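Local coordinates for protein cyclopropane mycolic acid synthase MmaA2 (Mycobacterium tuberculosis, PDB 1TPY) that converts a double bond of mycolic acids into a cis cyclopropane ring, transferring a methylene group from S-adenosyl-L-methionine, at residues K193-A196 and T197-P201. Numbering follows the deposited sequence.
Sequences KFIA and TEIFP. With 16A (cetyl-trimethyl-ammonium), chain D.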
loop_
_atom_site.group_PDB
_atom_site.type_symbol
_atom_site.label_atom_id
_atom_site.label_comp_id
_atom_site.label_asym_id
_atom_site.label_seq_id
_atom_site.Cartn_x
_atom_site.Cartn_y
_atom_site.Cartn_z
ATOM N N LYS A 193 14.613 -8.800 10.127
ATOM C CA LYS A 193 14.618 -8.235 11.465
ATOM C C LYS A 193 14.872 -6.727 11.343
ATOM O O LYS A 193 14.252 -5.921 12.035
ATOM C CB LYS A 193 15.708 -8.902 12.304
ATOM C CG LYS A 193 15.699 -8.512 13.773
ATOM C CD LYS A 193 16.851 -9.181 14.516
ATOM C CE LYS A 193 16.880 -8.779 15.985
ATOM N NZ LYS A 193 18.071 -9.353 16.681
ATOM N N PHE A 194 15.788 -6.364 10.450
ATOM C CA PHE A 194 16.129 -4.965 10.202
ATOM C C PHE A 194 14.882 -4.183 9.781
ATOM O O PHE A 194 14.608 -3.096 10.297
ATOM C CB PHE A 194 17.199 -4.885 9.104
ATOM C CG PHE A 194 17.270 -3.552 8.414
ATOM C CD1 PHE A 194 17.802 -2.440 9.058
ATOM C CD2 PHE A 194 16.787 -3.405 7.112
ATOM C CE1 PHE A 194 17.854 -1.197 8.416
ATOM C CE2 PHE A 194 16.834 -2.161 6.461
ATOM C CZ PHE A 194 17.368 -1.059 7.117
ATOM N N ILE A 195 14.132 -4.738 8.839
ATOM C CA ILE A 195 12.920 -4.082 8.364
ATOM C C ILE A 195 11.939 -3.858 9.522
ATOM O O ILE A 195 11.410 -2.759 9.701
ATOM C CB ILE A 195 12.228 -4.928 7.278
ATOM C CG1 ILE A 195 13.138 -5.061 6.055
ATOM C CG2 ILE A 195 10.917 -4.279 6.874
ATOM C CD1 ILE A 195 13.334 -3.768 5.281
ATOM N N ALA A 196 11.713 -4.906 10.308
ATOM C CA ALA A 196 10.795 -4.843 11.440
ATOM C C ALA A 196 11.285 -3.932 12.562
ATOM O O ALA A 196 10.492 -3.411 13.337
ATOM C CB ALA A 196 10.559 -6.238 11.983
ATOM N N THR A 197 12.594 -3.734 12.640
ATOM C CA THR A 197 13.166 -2.905 13.691
ATOM C C THR A 197 13.401 -1.444 13.316
ATOM O O THR A 197 13.151 -0.550 14.126
ATOM C CB THR A 197 14.507 -3.512 14.181
ATOM O OG1 THR A 197 14.264 -4.806 14.746
ATOM C CG2 THR A 197 15.159 -2.621 15.226
ATOM N N GLU A 198 13.865 -1.190 12.095
ATOM C CA GLU A 198 14.164 0.182 11.690
ATOM C C GLU A 198 13.310 0.770 10.572
ATOM O O GLU A 198 13.386 1.969 10.309
ATOM C CB GLU A 198 15.636 0.283 11.266
ATOM C CG GLU A 198 16.624 -0.414 12.196
ATOM C CD GLU A 198 18.072 -0.174 11.795
ATOM O OE1 GLU A 198 18.923 -1.048 12.073
ATOM O OE2 GLU A 198 18.361 0.892 11.212
ATOM N N ILE A 199 12.495 -0.053 9.917
ATOM C CA ILE A 199 11.694 0.439 8.798
ATOM C C ILE A 199 10.188 0.367 8.983
ATOM O O ILE A 199 9.499 1.387 8.930
ATOM C CB ILE A 199 12.064 -0.318 7.492
ATOM C CG1 ILE A 199 13.587 -0.358 7.328
ATOM C CG2 ILE A 199 11.416 0.358 6.293
ATOM C CD1 ILE A 199 14.246 1.023 7.259
ATOM N N PHE A 200 9.678 -0.844 9.183
ATOM C CA PHE A 200 8.251 -1.052 9.355
ATOM C C PHE A 200 7.887 -1.803 10.624
ATOM O O PHE A 200 7.478 -2.960 10.570
ATOM C CB PHE A 200 7.682 -1.817 8.160
ATOM C CG PHE A 200 7.773 -1.072 6.864
ATOM C CD1 PHE A 200 8.453 -1.621 5.779
ATOM C CD2 PHE A 200 7.176 0.176 6.722
ATOM C CE1 PHE A 200 8.534 -0.934 4.570
ATOM C CE2 PHE A 200 7.251 0.867 5.518
ATOM C CZ PHE A 200 7.934 0.308 4.439
ATOM N N PRO A 201 8.041 -1.165 11.790
ATOM C CA PRO A 201 7.679 -1.883 13.014
ATOM C C PRO A 201 6.220 -2.325 12.880
ATOM O O PRO A 201 5.400 -1.600 12.312
ATOM C CB PRO A 201 7.856 -0.825 14.097
ATOM C CG PRO A 201 8.970 0.014 13.557
ATOM C CD PRO A 201 8.624 0.152 12.089
HETATM C C1 16A D . 8.712 -1.554 -0.548
HETATM C C2 16A D . 8.507 -2.320 0.759
HETATM C C3 16A D . 8.877 -3.800 0.575
HETATM C C4 16A D . 8.736 -4.671 1.816
HETATM C C5 16A D . 9.143 -6.113 1.471
HETATM C C6 16A D . 9.053 -7.123 2.626
HETATM C C7 16A D . 9.976 -6.931 3.856
HETATM C C8 16A D . 9.575 -7.627 5.180
HETATM C C9 16A D . 8.127 -7.416 5.681
HETATM C C10 16A D . 7.729 -5.969 6.059
HETATM C C11 16A D . 6.209 -5.670 6.104
HETATM C C12 16A D . 5.832 -4.181 6.044
HETATM C C13 16A D . 5.365 -3.761 4.646
HETATM C C14 16A D . 5.087 -2.261 4.578
HETATM C C15 16A D . 4.894 -1.903 3.094
HETATM C C16 16A D . 4.765 -0.370 2.986
HETATM N N1 16A D . 4.604 0.452 1.710
HETATM C C17 16A D . 4.559 1.791 1.616
HETATM C C18 16A D . 5.654 0.069 0.690
HETATM C C19 16A D . 3.291 0.073 1.061
#
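The carbonyl oxygen of I195 takes two backbone bonds at once, from I199 N at 2.9 Å and from F200 N at 2.6 Å, one donor on each side of the carbonyl plane. The bond to F200 spans five residues, so the helix widens into a pi-type turn at 197-199; one step earlier, E198 N still makes the ordinary alpha-helical bond to F194 O. K193 O is shared as well. T197 binds K193 O through its amide and through its hydroxyl, with OG1 2.9 Å from K193 O and above the carbonyl plane; with OG1 beside the backbone N (chi1 -62°) the hydroxyl is turned back over the preceding helical turn. Beyond the wide turn P201 closes on A196, its CA lying 3.2 Å from A196 O in a CA-H...O contact.

I195 and F200 line the pocket that holds cetyl-trimethyl-ammonium in this member of the CFA/CMAS family of methyltransferases. The F200 ring lies against the folded alkyl chain: C14 stands over the centre of one face, while CG2 of I199 meets the opposite face toward its rim. CG2 of I195 abuts the ring edge, 3.8 Å from F200 CD1, and also touches C10 of the ligand. The I195 side chain lies close to C269, probably the active-site cysteine, and F200 close to Y33 of the S-adenosyl-L-methionine site.

On the flank facing helix 256-275, I199 CD1 packs 3.8 Å from F194 CZ. The E198 carboxylate comes to the edge of the F194 ring, with E198 OE1 3.5 Å from F194 CD1 and the two planes 75° apart. K264 adds a cation-pi contact to F194, and R261 forms a long, weak ion pair with E198.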